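Local structure of beta-d-glucoside glucohydrolase (Hypocrea jecorina, 3ZZ1) at residues A[22-25]-A[26-29]; A[204-208]-A[209-213]; A[218-222]-A[223-227]; A[240-243]-A[244-248]; A[270-273]-A[274-278]. The protein probably hydrolyses terminal, non-reducing beta-D-glucosyl residues with release of beta-D-glucose, as a secreted family 3 glycoside hydrolase of cellulose degradation. One frame throughout, in Å; residues are numbered along the deposited sequence. Where two conformers were deposited one is given.

Contact 1 of 5, residues A[22-25]-A[26-29]; sequences KLNL and QDKV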
loop_
_atom_site.group_PDB
_atom_site.type_symbol
_atom_site.label_atom_id
_atom_site.label_comp_id
_atom_site.label_asym_id
_atom_site.label_seq_id
_atom_site.Cartn_x
_atom_site.Cartn_y
_atom_site.Cartn_z
ATOM N N LYS A 22 -30.886 -23.229 5.057
ATOM C CA LYS A 22 -30.782 -24.233 6.115
ATOM C C LYS A 22 -30.571 -23.601 7.495
ATOM O O LYS A 22 -30.509 -24.304 8.506
ATOM C CB LYS A 22 -29.653 -25.222 5.794
ATOM C CG LYS A 22 -29.824 -25.948 4.465
ATOM C CD LYS A 22 -28.564 -26.699 4.057
ATOM C CE LYS A 22 -28.347 -27.948 4.901
ATOM N NZ LYS A 22 -27.359 -28.861 4.258
ATOM N N LEU A 23 -30.478 -22.274 7.542
ATOM C CA LEU A 23 -30.152 -21.580 8.787
ATOM C C LEU A 23 -31.334 -20.884 9.458
ATOM O O LEU A 23 -32.289 -20.479 8.791
ATOM C CB LEU A 23 -29.010 -20.584 8.548
ATOM C CG LEU A 23 -27.728 -21.106 7.880
ATOM C CD1 LEU A 23 -26.743 -19.968 7.625
ATOM C CD2 LEU A 23 -27.059 -22.228 8.684
ATOM N N ASN A 24 -31.268 -20.765 10.783
ATOM C CA ASN A 24 -32.220 -19.952 11.544
ATOM C C ASN A 24 -31.570 -18.632 11.953
ATOM O O ASN A 24 -30.426 -18.365 11.569
ATOM C CB ASN A 24 -32.802 -20.719 12.745
ATOM C CG ASN A 24 -31.756 -21.063 13.807
ATOM O OD1 ASN A 24 -30.776 -20.343 13.998
ATOM N ND2 ASN A 24 -31.984 -22.163 14.522
ATOM N N LEU A 25 -32.283 -17.808 12.721
ATOM C CA LEU A 25 -31.789 -16.470 13.050
ATOM C C LEU A 25 -30.504 -16.489 13.888
ATOM O O LEU A 25 -29.590 -15.696 13.637
ATOM C CB LEU A 25 -32.877 -15.619 13.724
ATOM C CG LEU A 25 -32.554 -14.158 14.092
ATOM C CD1 LEU A 25 -32.033 -13.340 12.907
ATOM C CD2 LEU A 25 -33.768 -13.474 14.707
ATOM N N GLN A 26 -30.430 -17.391 14.868
ATOM C CA GLN A 26 -29.244 -17.479 15.720
ATOM C C GLN A 26 -28.004 -17.871 14.915
ATOM O O GLN A 26 -26.924 -17.303 15.109
ATOM C CB GLN A 26 -29.462 -18.423 16.906
ATOM C CG GLN A 26 -28.394 -18.280 18.009
ATOM C CD GLN A 26 -28.142 -16.820 18.434
ATOM O OE1 GLN A 26 -29.075 -16.064 18.725
ATOM N NE2 GLN A 26 -26.867 -16.432 18.474
ATOM N N ASP A 27 -28.173 -18.836 14.012
ATOM C CA ASP A 27 -27.133 -19.194 13.054
ATOM C C ASP A 27 -26.601 -17.939 12.369
ATOM O O ASP A 27 -25.398 -17.689 12.364
ATOM C CB ASP A 27 -27.686 -20.140 11.986
ATOM C CG ASP A 27 -27.960 -21.533 12.511
ATOM O OD1 ASP A 27 -27.153 -22.053 13.308
ATOM O OD2 ASP A 27 -28.980 -22.118 12.095
ATOM N N LYS A 28 -27.524 -17.153 11.819
ATOM C CA LYS A 28 -27.211 -15.974 11.013
ATOM C C LYS A 28 -26.550 -14.875 11.832
ATOM O O LYS A 28 -25.603 -14.229 11.369
ATOM C CB LYS A 28 -28.487 -15.448 10.341
ATOM C CG LYS A 28 -29.058 -16.386 9.286
ATOM C CD LYS A 28 -30.517 -16.073 8.996
ATOM C CE LYS A 28 -31.140 -17.139 8.119
ATOM N NZ LYS A 28 -32.499 -16.751 7.667
ATOM N N VAL A 29 -27.053 -14.669 13.048
ATOM C CA VAL A 29 -26.509 -13.668 13.965
ATOM C C VAL A 29 -25.087 -14.044 14.392
ATOM O O VAL A 29 -24.231 -13.176 14.537
ATOM C CB VAL A 29 -27.444 -13.435 15.186
ATOM C CG1 VAL A 29 -26.746 -12.647 16.282
ATOM C CG2 VAL A 29 -28.714 -12.708 14.747
HETATM O O HOH W 1 -33.139 -19.071 6.098
#

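Contact 2 of 5, residues A[204-208]-A[209-213]; sequences YNKVN and TTWAC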
loop_
_atom_site.group_PDB
_atom_site.type_symbol
_atom_site.label_atom_id
_atom_site.label_comp_id
_atom_site.label_asym_id
_atom_site.label_seq_id
_atom_site.Cartn_x
_atom_site.Cartn_y
_atom_site.Cartn_z
ATOM N N TYR A 204 -12.517 4.014 10.749
ATOM C CA TYR A 204 -12.846 4.661 12.028
ATOM C C TYR A 204 -13.523 6.017 11.875
ATOM O O TYR A 204 -14.301 6.426 12.735
ATOM C CB TYR A 204 -11.584 4.857 12.876
ATOM C CG TYR A 204 -11.143 3.627 13.631
ATOM C CD1 TYR A 204 -11.936 3.083 14.643
ATOM C CD2 TYR A 204 -9.922 3.016 13.345
ATOM C CE1 TYR A 204 -11.529 1.953 15.342
ATOM C CE2 TYR A 204 -9.505 1.889 14.037
ATOM C CZ TYR A 204 -10.314 1.362 15.029
ATOM O OH TYR A 204 -9.896 0.249 15.706
ATOM N N ASN A 205 -13.205 6.717 10.790
ATOM C CA ASN A 205 -13.564 8.125 10.643
ATOM C C ASN A 205 -14.991 8.347 10.187
ATOM O O ASN A 205 -15.680 7.413 9.776
ATOM C CB ASN A 205 -12.603 8.823 9.676
ATOM C CG ASN A 205 -12.517 8.122 8.338
ATOM O OD1 ASN A 205 -11.910 7.059 8.231
ATOM N ND2 ASN A 205 -13.125 8.714 7.308
ATOM N N LYS A 206 -15.423 9.598 10.269
ATOM C CA LYS A 206 -16.685 10.020 9.687
ATOM C C LYS A 206 -16.461 10.467 8.250
ATOM O O LYS A 206 -15.362 10.893 7.877
ATOM C CB LYS A 206 -17.314 11.147 10.510
ATOM C CG LYS A 206 -17.793 10.730 11.890
ATOM C CD LYS A 206 -18.469 11.886 12.604
ATOM C CE LYS A 206 -19.247 11.405 13.807
ATOM N NZ LYS A 206 -19.563 12.512 14.747
ATOM N N VAL A 207 -17.512 10.339 7.446
ATOM C CA VAL A 207 -17.519 10.783 6.060
ATOM C C VAL A 207 -18.759 11.662 5.922
ATOM O O VAL A 207 -19.890 11.173 6.039
ATOM C CB VAL A 207 -17.586 9.582 5.076
ATOM C CG1 VAL A 207 -17.779 10.057 3.630
ATOM C CG2 VAL A 207 -16.339 8.711 5.192
ATOM N N ASN A 208 -18.546 12.959 5.699
ATOM C CA ASN A 208 -19.635 13.941 5.713
ATOM C C ASN A 208 -20.504 13.869 6.972
ATOM O O ASN A 208 -21.736 13.864 6.886
ATOM C CB ASN A 208 -20.495 13.832 4.445
ATOM C CG ASN A 208 -20.001 14.720 3.328
ATOM O OD1 ASN A 208 -18.801 14.802 3.062
ATOM N ND2 ASN A 208 -20.927 15.391 2.661
ATOM N N THR A 209 -19.840 13.808 8.130
ATOM C CA THR A 209 -20.462 13.744 9.473
ATOM C C THR A 209 -21.026 12.376 9.900
ATOM O O THR A 209 -21.465 12.226 11.038
ATOM C CB THR A 209 -21.549 14.844 9.719
ATOM O OG1 THR A 209 -22.754 14.497 9.028
ATOM C CG2 THR A 209 -21.067 16.224 9.277
ATOM N N THR A 210 -21.005 11.394 9.001
ATOM C CA THR A 210 -21.496 10.047 9.301
ATOM C C THR A 210 -20.338 9.047 9.398
ATOM O O THR A 210 -19.562 8.916 8.457
ATOM C CB THR A 210 -22.485 9.558 8.218
ATOM O OG1 THR A 210 -23.539 10.518 8.051
ATOM C CG2 THR A 210 -23.084 8.212 8.596
ATOM N N TRP A 211 -20.227 8.343 10.527
ATOM C CA TRP A 211 -19.185 7.321 10.689
ATOM C C TRP A 211 -19.220 6.320 9.531
ATOM O O TRP A 211 -20.296 5.863 9.122
ATOM C CB TRP A 211 -19.304 6.600 12.038
ATOM C CG TRP A 211 -18.535 7.268 13.157
ATOM C CD1 TRP A 211 -17.179 7.401 13.251
ATOM C CD2 TRP A 211 -19.080 7.880 14.336
ATOM N NE1 TRP A 211 -16.844 8.064 14.408
ATOM C CE2 TRP A 211 -17.989 8.371 15.094
ATOM C CE3 TRP A 211 -20.384 8.063 14.826
ATOM C CZ2 TRP A 211 -18.160 9.034 16.318
ATOM C CZ3 TRP A 211 -20.557 8.725 16.042
ATOM C CH2 TRP A 211 -19.447 9.204 16.773
ATOM N N ALA A 212 -18.038 5.996 9.007
ATOM C CA ALA A 212 -17.902 5.178 7.796
ATOM C C ALA A 212 -18.653 3.850 7.861
ATOM O O ALA A 212 -19.172 3.380 6.853
ATOM C CB ALA A 212 -16.435 4.940 7.478
ATOM N N CYS A 213 -18.721 3.258 9.050
ATOM C CA CYS A 213 -19.388 1.966 9.226
ATOM C C CYS A 213 -20.916 2.094 9.384
ATOM O O CYS A 213 -21.596 1.129 9.731
ATOM C CB CYS A 213 -18.746 1.186 10.385
ATOM S SG CYS A 213 -17.045 0.630 10.014
HETATM O O HOH W 2 -20.842 14.246 13.334
HETATM O O HOH W 3 -23.023 11.821 5.722
#

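Contact 3 of 5, residues A[218-222]-A[223-227]; sequences TLQTV and LKDQL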
loop_
_atom_site.group_PDB
_atom_site.type_symbol
_atom_site.label_atom_id
_atom_site.label_comp_id
_atom_site.label_asym_id
_atom_site.label_seq_id
_atom_site.Cartn_x
_atom_site.Cartn_y
_atom_site.Cartn_z
ATOM N N THR A 218 -21.881 5.640 1.051
ATOM C CA THR A 218 -20.602 5.016 0.678
ATOM C C THR A 218 -20.651 3.485 0.708
ATOM O O THR A 218 -20.123 2.828 -0.195
ATOM C CB THR A 218 -19.414 5.532 1.534
ATOM O OG1 THR A 218 -19.696 5.338 2.921
ATOM C CG2 THR A 218 -19.160 7.011 1.276
ATOM N N LEU A 219 -21.294 2.924 1.731
ATOM C CA LEU A 219 -21.397 1.466 1.878
ATOM C C LEU A 219 -22.367 0.826 0.886
ATOM O O LEU A 219 -22.015 -0.130 0.199
ATOM C CB LEU A 219 -21.794 1.073 3.308
ATOM C CG LEU A 219 -20.844 1.384 4.474
ATOM C CD1 LEU A 219 -21.479 0.931 5.783
ATOM C CD2 LEU A 219 -19.468 0.737 4.298
ATOM N N GLN A 220 -23.589 1.343 0.821
ATOM C CA GLN A 220 -24.614 0.719 -0.008
ATOM C C GLN A 220 -24.573 1.223 -1.442
ATOM O O GLN A 220 -24.420 0.432 -2.370
ATOM C CB GLN A 220 -26.015 0.905 0.596
ATOM C CG GLN A 220 -27.116 0.126 -0.122
ATOM C CD GLN A 220 -26.902 -1.380 -0.068
ATOM O OE1 GLN A 220 -26.759 -1.967 1.005
ATOM N NE2 GLN A 220 -26.872 -2.011 -1.233
ATOM N N THR A 221 -24.707 2.534 -1.623
ATOM C CA THR A 221 -24.809 3.101 -2.963
ATOM C C THR A 221 -23.491 2.995 -3.725
ATOM O O THR A 221 -23.463 2.444 -4.822
ATOM C CB THR A 221 -25.337 4.554 -2.936
ATOM O OG1 THR A 221 -26.622 4.573 -2.310
ATOM C CG2 THR A 221 -25.472 5.114 -4.347
ATOM N N VAL A 222 -22.402 3.491 -3.142
ATOM C CA VAL A 222 -21.112 3.473 -3.836
ATOM C C VAL A 222 -20.493 2.073 -3.927
ATOM O O VAL A 222 -20.359 1.528 -5.019
ATOM C CB VAL A 222 -20.098 4.478 -3.235
ATOM C CG1 VAL A 222 -18.805 4.484 -4.047
ATOM C CG2 VAL A 222 -20.694 5.878 -3.193
ATOM N N LEU A 223 -20.119 1.497 -2.788
ATOM C CA LEU A 223 -19.405 0.220 -2.782
ATOM C C LEU A 223 -20.240 -0.917 -3.360
ATOM O O LEU A 223 -19.788 -1.641 -4.241
ATOM C CB LEU A 223 -18.903 -0.136 -1.372
ATOM C CG LEU A 223 -18.142 -1.453 -1.141
ATOM C CD1 LEU A 223 -16.917 -1.592 -2.038
ATOM C CD2 LEU A 223 -17.733 -1.576 0.324
ATOM N N LYS A 224 -21.466 -1.056 -2.872
ATOM C CA LYS A 224 -22.272 -2.218 -3.215
ATOM C C LYS A 224 -23.074 -2.063 -4.504
ATOM O O LYS A 224 -23.176 -3.011 -5.282
ATOM C CB LYS A 224 -23.173 -2.622 -2.039
ATOM C CG LYS A 224 -22.402 -3.283 -0.901
ATOM C CD LYS A 224 -23.307 -3.686 0.251
ATOM C CE LYS A 224 -22.498 -4.340 1.362
ATOM N NZ LYS A 224 -23.361 -4.853 2.459
ATOM N N ASP A 225 -23.640 -0.877 -4.724
ATOM C CA ASP A 225 -24.511 -0.651 -5.875
ATOM C C ASP A 225 -23.761 -0.124 -7.103
ATOM O O ASP A 225 -23.981 -0.596 -8.219
ATOM C CB ASP A 225 -25.678 0.275 -5.505
ATOM C CG ASP A 225 -26.655 -0.367 -4.528
ATOM O OD1 ASP A 225 -26.528 -1.575 -4.251
ATOM O OD2 ASP A 225 -27.558 0.339 -4.040
ATOM N N GLN A 226 -22.879 0.845 -6.897
ATOM C CA GLN A 226 -22.147 1.443 -8.008
ATOM C C GLN A 226 -20.919 0.629 -8.406
ATOM O O GLN A 226 -20.661 0.451 -9.596
ATOM C CB GLN A 226 -21.790 2.897 -7.704
ATOM C CG GLN A 226 -22.991 3.828 -7.825
ATOM C CD GLN A 226 -22.718 5.232 -7.333
ATOM O OE1 GLN A 226 -23.520 6.140 -7.555
ATOM N NE2 GLN A 226 -21.589 5.423 -6.664
ATOM N N LEU A 227 -20.176 0.127 -7.417
ATOM C CA LEU A 227 -19.012 -0.728 -7.684
ATOM C C LEU A 227 -19.379 -2.208 -7.809
ATOM O O LEU A 227 -18.524 -3.036 -8.131
ATOM C CB LEU A 227 -17.916 -0.539 -6.622
ATOM C CG LEU A 227 -17.246 0.828 -6.431
ATOM C CD1 LEU A 227 -16.056 0.693 -5.497
ATOM C CD2 LEU A 227 -16.810 1.414 -7.758
HETATM O O HOH W 4 -26.083 -4.897 1.719
#

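Contact 4 of 5, residues A[240-243]-A[244-248]; sequences QHTT and VQSAN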
loop_
_atom_site.group_PDB
_atom_site.type_symbol
_atom_site.label_atom_id
_atom_site.label_comp_id
_atom_site.label_asym_id
_atom_site.label_seq_id
_atom_site.Cartn_x
_atom_site.Cartn_y
_atom_site.Cartn_z
ATOM N N GLN A 240 -17.767 0.376 14.942
ATOM C CA GLN A 240 -19.232 0.383 14.887
ATOM C C GLN A 240 -19.804 1.265 16.000
ATOM O O GLN A 240 -19.294 1.258 17.121
ATOM C CB GLN A 240 -19.768 -1.046 15.016
ATOM C CG GLN A 240 -21.260 -1.215 14.729
ATOM C CD GLN A 240 -21.708 -2.661 14.851
ATOM O OE1 GLN A 240 -21.027 -3.481 15.467
ATOM N NE2 GLN A 240 -22.852 -2.983 14.260
ATOM N N HIS A 241 -20.863 2.010 15.696
ATOM C CA HIS A 241 -21.452 2.930 16.671
ATOM C C HIS A 241 -22.923 2.657 17.013
ATOM O O HIS A 241 -23.360 2.958 18.124
ATOM C CB HIS A 241 -21.234 4.388 16.242
ATOM C CG HIS A 241 -19.794 4.796 16.227
ATOM N ND1 HIS A 241 -19.183 5.415 17.295
ATOM C CD2 HIS A 241 -18.836 4.643 15.283
ATOM C CE1 HIS A 241 -17.912 5.632 17.009
ATOM N NE2 HIS A 241 -17.677 5.178 15.790
ATOM N N THR A 242 -23.674 2.085 16.073
ATOM C CA THR A 242 -25.073 1.714 16.330
ATOM C C THR A 242 -25.372 0.255 15.999
ATOM O O THR A 242 -24.685 -0.365 15.188
ATOM C CB THR A 242 -26.071 2.560 15.506
ATOM O OG1 THR A 242 -25.817 2.353 14.108
ATOM C CG2 THR A 242 -25.981 4.050 15.857
ATOM N N THR A 243 -26.430 -0.269 16.613
ATOM C CA THR A 243 -26.965 -1.578 16.261
ATOM C C THR A 243 -27.720 -1.513 14.932
ATOM O O THR A 243 -27.373 -2.210 13.976
ATOM C CB THR A 243 -27.890 -2.114 17.372
ATOM O OG1 THR A 243 -27.128 -2.298 18.570
ATOM C CG2 THR A 243 -28.536 -3.450 16.962
ATOM N N VAL A 244 -28.731 -0.648 14.884
ATOM C CA VAL A 244 -29.708 -0.610 13.796
ATOM C C VAL A 244 -29.246 0.123 12.530
ATOM O O VAL A 244 -29.341 -0.432 11.434
ATOM C CB VAL A 244 -31.065 -0.044 14.298
ATOM C CG1 VAL A 244 -32.036 0.160 13.148
ATOM C CG2 VAL A 244 -31.669 -0.984 15.340
ATOM N N GLN A 245 -28.764 1.357 12.672
ATOM C CA GLN A 245 -28.338 2.154 11.509
ATOM C C GLN A 245 -27.196 1.493 10.723
ATOM O O GLN A 245 -27.219 1.473 9.484
ATOM C CB GLN A 245 -27.955 3.590 11.902
ATOM C CG GLN A 245 -27.711 4.495 10.680
ATOM C CD GLN A 245 -27.177 5.871 11.023
ATOM O OE1 GLN A 245 -27.716 6.569 11.884
ATOM N NE2 GLN A 245 -26.119 6.280 10.329
ATOM N N SER A 246 -26.202 0.959 11.440
ATOM C CA SER A 246 -25.071 0.285 10.796
ATOM C C SER A 246 -25.584 -0.873 9.933
ATOM O O SER A 246 -25.287 -0.945 8.730
ATOM C CB SER A 246 -24.036 -0.182 11.829
ATOM O OG SER A 246 -24.536 -1.232 12.649
ATOM N N ALA A 247 -26.389 -1.745 10.540
ATOM C CA ALA A 247 -27.038 -2.849 9.828
ATOM C C ALA A 247 -27.774 -2.383 8.559
ATOM O O ALA A 247 -27.525 -2.899 7.465
ATOM C CB ALA A 247 -27.992 -3.597 10.766
ATOM N N ASN A 248 -28.652 -1.392 8.704
ATOM C CA ASN A 248 -29.470 -0.916 7.580
ATOM C C ASN A 248 -28.710 -0.108 6.521
ATOM O O ASN A 248 -29.172 0.031 5.391
ATOM C CB ASN A 248 -30.697 -0.143 8.083
ATOM C CG ASN A 248 -31.647 -1.015 8.896
ATOM O OD1 ASN A 248 -32.318 -0.531 9.814
ATOM N ND2 ASN A 248 -31.702 -2.301 8.569
#

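Contact 5 of 5, residues A[270-273]-A[274-278]; sequences ALTN and AVNSN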
loop_
_atom_site.group_PDB
_atom_site.type_symbol
_atom_site.label_atom_id
_atom_site.label_comp_id
_atom_site.label_asym_id
_atom_site.label_seq_id
_atom_site.Cartn_x
_atom_site.Cartn_y
_atom_site.Cartn_z
ATOM N N ALA A 270 -28.009 -8.065 20.767
ATOM C CA ALA A 270 -28.637 -6.801 20.384
ATOM C C ALA A 270 -29.156 -6.818 18.943
ATOM O O ALA A 270 -30.208 -6.235 18.659
ATOM C CB ALA A 270 -27.691 -5.634 20.610
ATOM N N LEU A 271 -28.438 -7.498 18.043
ATOM C CA LEU A 271 -28.915 -7.676 16.670
ATOM C C LEU A 271 -30.130 -8.602 16.633
ATOM O O LEU A 271 -31.115 -8.316 15.947
ATOM C CB LEU A 271 -27.813 -8.200 15.738
ATOM C CG LEU A 271 -28.196 -8.367 14.258
ATOM C CD1 LEU A 271 -28.630 -7.051 13.614
ATOM C CD2 LEU A 271 -27.058 -8.987 13.463
ATOM N N THR A 272 -30.052 -9.709 17.370
ATOM C CA THR A 272 -31.205 -10.591 17.567
ATOM C C THR A 272 -32.419 -9.779 18.034
ATOM O O THR A 272 -33.508 -9.920 17.481
ATOM C CB THR A 272 -30.876 -11.745 18.555
ATOM O OG1 THR A 272 -29.904 -12.613 17.959
ATOM C CG2 THR A 272 -32.123 -12.560 18.907
ATOM N N ASN A 273 -32.204 -8.909 19.025
ATOM C CA ASN A 273 -33.254 -8.036 19.550
ATOM C C ASN A 273 -33.779 -7.024 18.532
ATOM O O ASN A 273 -34.982 -6.752 18.492
ATOM C CB ASN A 273 -32.779 -7.314 20.814
ATOM C CG ASN A 273 -32.600 -8.257 21.999
ATOM O OD1 ASN A 273 -33.098 -9.386 21.995
ATOM N ND2 ASN A 273 -31.881 -7.795 23.020
ATOM N N ALA A 274 -32.881 -6.476 17.715
ATOM C CA ALA A 274 -33.256 -5.504 16.680
ATOM C C ALA A 274 -34.079 -6.126 15.543
ATOM O O ALA A 274 -34.945 -5.469 14.969
ATOM C CB ALA A 274 -32.017 -4.798 16.126
ATOM N N VAL A 275 -33.806 -7.390 15.228
ATOM C CA VAL A 275 -34.584 -8.130 14.234
ATOM C C VAL A 275 -35.971 -8.488 14.789
ATOM O O VAL A 275 -36.988 -8.300 14.111
ATOM C CB VAL A 275 -33.826 -9.393 13.740
ATOM C CG1 VAL A 275 -34.697 -10.241 12.831
ATOM C CG2 VAL A 275 -32.544 -8.997 13.006
ATOM N N ASN A 276 -36.006 -8.981 16.025
ATOM C CA ASN A 276 -37.266 -9.340 16.692
ATOM C C ASN A 276 -38.192 -8.161 16.959
ATOM O O ASN A 276 -39.416 -8.326 16.959
ATOM C CB ASN A 276 -36.998 -10.086 17.999
ATOM C CG ASN A 276 -36.465 -11.480 17.770
ATOM O OD1 ASN A 276 -36.658 -12.065 16.702
ATOM N ND2 ASN A 276 -35.788 -12.023 18.774
ATOM N N SER A 277 -37.595 -6.991 17.196
ATOM C CA SER A 277 -38.345 -5.756 17.429
ATOM C C SER A 277 -38.582 -5.005 16.124
ATOM O O SER A 277 -39.020 -3.850 16.132
ATOM C CB SER A 277 -37.613 -4.856 18.427
ATOM O OG SER A 277 -37.540 -5.460 19.703
ATOM N N ASN A 278 -38.282 -5.665 15.006
ATOM C CA ASN A 278 -38.532 -5.135 13.658
ATOM C C ASN A 278 -37.797 -3.832 13.311
ATOM O O ASN A 278 -38.262 -3.054 12.480
ATOM C CB ASN A 278 -40.046 -4.989 13.410
ATOM C CG ASN A 278 -40.822 -6.254 13.745
ATOM O OD1 ASN A 278 -41.788 -6.220 14.514
ATOM N ND2 ASN A 278 -40.401 -7.375 13.180
#

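Contact 1 of 5, residues A[22-25]-A[26-29]
N24 and D27 exchange hydrogen bonds in a capping box at the start of helix 25-32. N24, the N-cap residue, takes the backbone N of D27 on its OD1 at 3.0 Å. In return D27 OD2 accepts the backbone N of N24, also at 3.0 Å, through the lone pair anti to its other oxygen. N24 CG stands between its own backbone N and carbonyl carbon (chi1 65°), which brings OD1 over the first turn, in line with D27 N, and the amide and carboxylate planes end up only 10° apart. Replacing D27 by an alanine would probably leave the N24 N-H without its acceptor and the ammonium of K51, salt-bridged to the same OD2, without its mate.

K28 can be followed outward from the turn. Its CB rests on L25 O at 3.5 Å. CG is 3.3 Å from N24 O, and CD runs past the same N24 O at 3.4 Å, so the extended chain lies along the carbonyl that also receives K28 N. CE comes to 3.6 Å from L23 O. NZ gives a hydrogen to a water 2.9 Å from it, which donates in turn to L23 O, and it makes a salt bridge to D286.

That last bond ties the turn to helix 282-298, where V285 and V289 touch the lysine, while L25 and V29 lean on helix 269-276.

Contact 2 of 5, residues A[204-208]-A[209-213]
V207 N meets T210 O at 2.7 Å, the shorter of the two backbone bonds that join this hydrogen-bonded pair. The N-H comes from above the carbonyl plane, 43° out of it, and K206 CA-H touches the same oxygen. The return bond, T210 N to V207 O, is longer at 3.2 Å and closes a type I' turn with N208 and T209 in its corner, both at positive phi. This is a tight antiparallel beta hairpin.

One step back, K206 and W211 form a non-hydrogen-bonded pair, and their side chains meet beside it. The lysine, extended beyond CG, starts over the five-membered ring, with CG 3.6 Å from W211 CD1. Its CE sits almost exactly above the six-membered ring, 3.4 Å from the centroid, in a CH-pi contact. K206 NZ follows at 4.1 Å from that centroid, a cation-pi contact 17° off the normal. At the ring edge Y204 O lies 3.1 Å from W211 CD1, and W211 NE1 is hydrogen-bonded to E170 O.

K206 NZ also donates to a water that links it to T209 O. Its charge is thus probably shared between the indole face and a hydrated turn carbonyl, while the aliphatic part of the lysine covers the ring.

Contact 3 of 5, residues A[218-222]-A[223-227]
T218 O accepts L223 N at 2.9 Å, a bond five residues along the chain that marks this part of helix 216-226 as a wider, pi-type turn. The pattern holds further on: Q220 O takes D225 N at 2.8 Å, T221 O takes Q226 N at 2.7 Å and V222 O takes L227 N at 2.8 Å. The four-residue bonds beside them are weak, and K224 N makes only weak bonds, to both L219 O and Q220 O.

On the close-packed side L219, V222, L223 and L227 are all buried. L223 CB sits on the T218 carbonyl, 3.4 Å from T218 O, and the apolar partners of these side chains lie outside the turn.

The opposite character appears at Q220 and D225, which are partly exposed. Q220 CG is anti to its backbone N (chi1 -173°) and the chain then bends at chi2, carrying the amide forward along the helix, toward D225. Its NE2 donates to D225 OD1 at 3.1 Å, within the amide plane but from above the carboxylate, whose plane is turned 54° from that of the amide. Q220 OE1 takes a hydrogen from a water that also accepts from K224 NZ, which makes a hydrogen bond to G250 O and a salt bridge to D252 as well. A leucine in place of D225 would probably leave Q220 NE2 without this acceptor and its amide freer to turn.

On the buried side the helix lies against Y160 of strand 154-160 and V233 of strand 232-235, with H182, T186 and A190 of helix 178-194 next to V222 and L227.

Contact 4 of 5, residues A[240-243]-A[244-248]
Q240 holds S246 OG in the plane of its amide: NE2 donates to S246 OG at 2.9 Å, with the hydroxyl oxygen only 3° out of that plane and the bond almost straight at 169°. The other end of the amide is held as well, OE1 being hydrogen-bonded to S254 OG. The second flat group, the H241 imidazole, stacks on the W211 indole of the preceding hairpin, on the face opposite K206.

S246 OG passes the bond on, donating to T242 O at 2.7 Å. It can reach both partners because it stands between its own backbone N and carbonyl carbon (chi1 68°), facing back to the loop. The buried hydroxyl therefore has one donor and one acceptor. Here the chain has left strand 232-235 of the TIM-barrel-type N-terminal domain and enters helix 244-249, so these bonds fasten a strand-to-helix loop to the first turn of its helix.

T242 answers with its own hydroxyl: OG1 accepts S246 N at 3.0 Å, covering an N-H of the first turn, and has E214 OE2 as a further partner. Q245 CB packs on T242 OG1 at 3.3 Å, while its NE2 goes to E214 O. Beyond it, A247 CB lies 3.6 Å from T243 O, a carbonyl that accepts W267 NE1; T243 OG1 is hydrogen-bonded to L266 O.

Contact 5 of 5, residues A[270-273]-A[274-278]
A270 and A274 begin the run of backbone bonds that carries helix 269-276 to its end. A274 N donates to A270 O at 2.8 Å, V275 N to L271 O at 2.9 Å and N276 N to T272 O at 3.0 Å, the regular four-residue spacing of an alpha helix. S277 N to N273 O continues the series, although S277 is the first residue to leave helical backbone angles.

Side chain to backbone, S277 OG adds a second donor to N273 O at 3.1 Å. It arrives on the opposite face of the carbonyl plane from S277 N, a position it reaches with OG anti to its own carbonyl carbon (chi1 -65°). S277 was modelled in two conformers, so this bond is less certain than the backbone one.

The apolar contact is L271 CD1 with V275 CG2, at 4.4 Å. Carbon also meets backbone oxygen in van der Waals contact, V275 CG2 lying 3.3 Å from L271 O and A274 CB 3.4 Å from A270 O. T272 and N276 lie side by side pointing the same way, T272 CG2 against the amide nitrogen ND2. V275 meets T282 and V285 of helix 282-298, while L271 faces V32 of helix 25-32.

The helix stops in a Schellman motif. N278, at positive phi (61°), is its C-prime residue; N278 N turns back to V275 O at 3.1 Å, and Q279 N makes the outer bond to A274 O.

Chemically, the turn back at N278 supplies N-H donors to A274 O and V275 O, carbonyls that no further helical turn would reach, while N273 O keeps S277 N, with the serine hydroxyl a less certain addition.

Overall arrangement
From the N terminus, contact 1 closes the loop after helix 8-20 onto the first turn of helix 25-32. Far along the chain, contact 2 closes the hairpin 206-211, and contact 3 follows at once on helix 216-226, touching it where A212 meets L219. Contact 4 closes the loop between strand 232-235 and helix 244-249; it reaches back to the hairpin and forward to contact 5, where T243 and V244 pack on A274. Contact 5 ends helix 269-276 and meets contact 1 through T272 and V29. The five run in series, none nesting or crossing, yet space brings first and last together, their centres about 13 Å apart, packing helix 25-32 against helix 269-276.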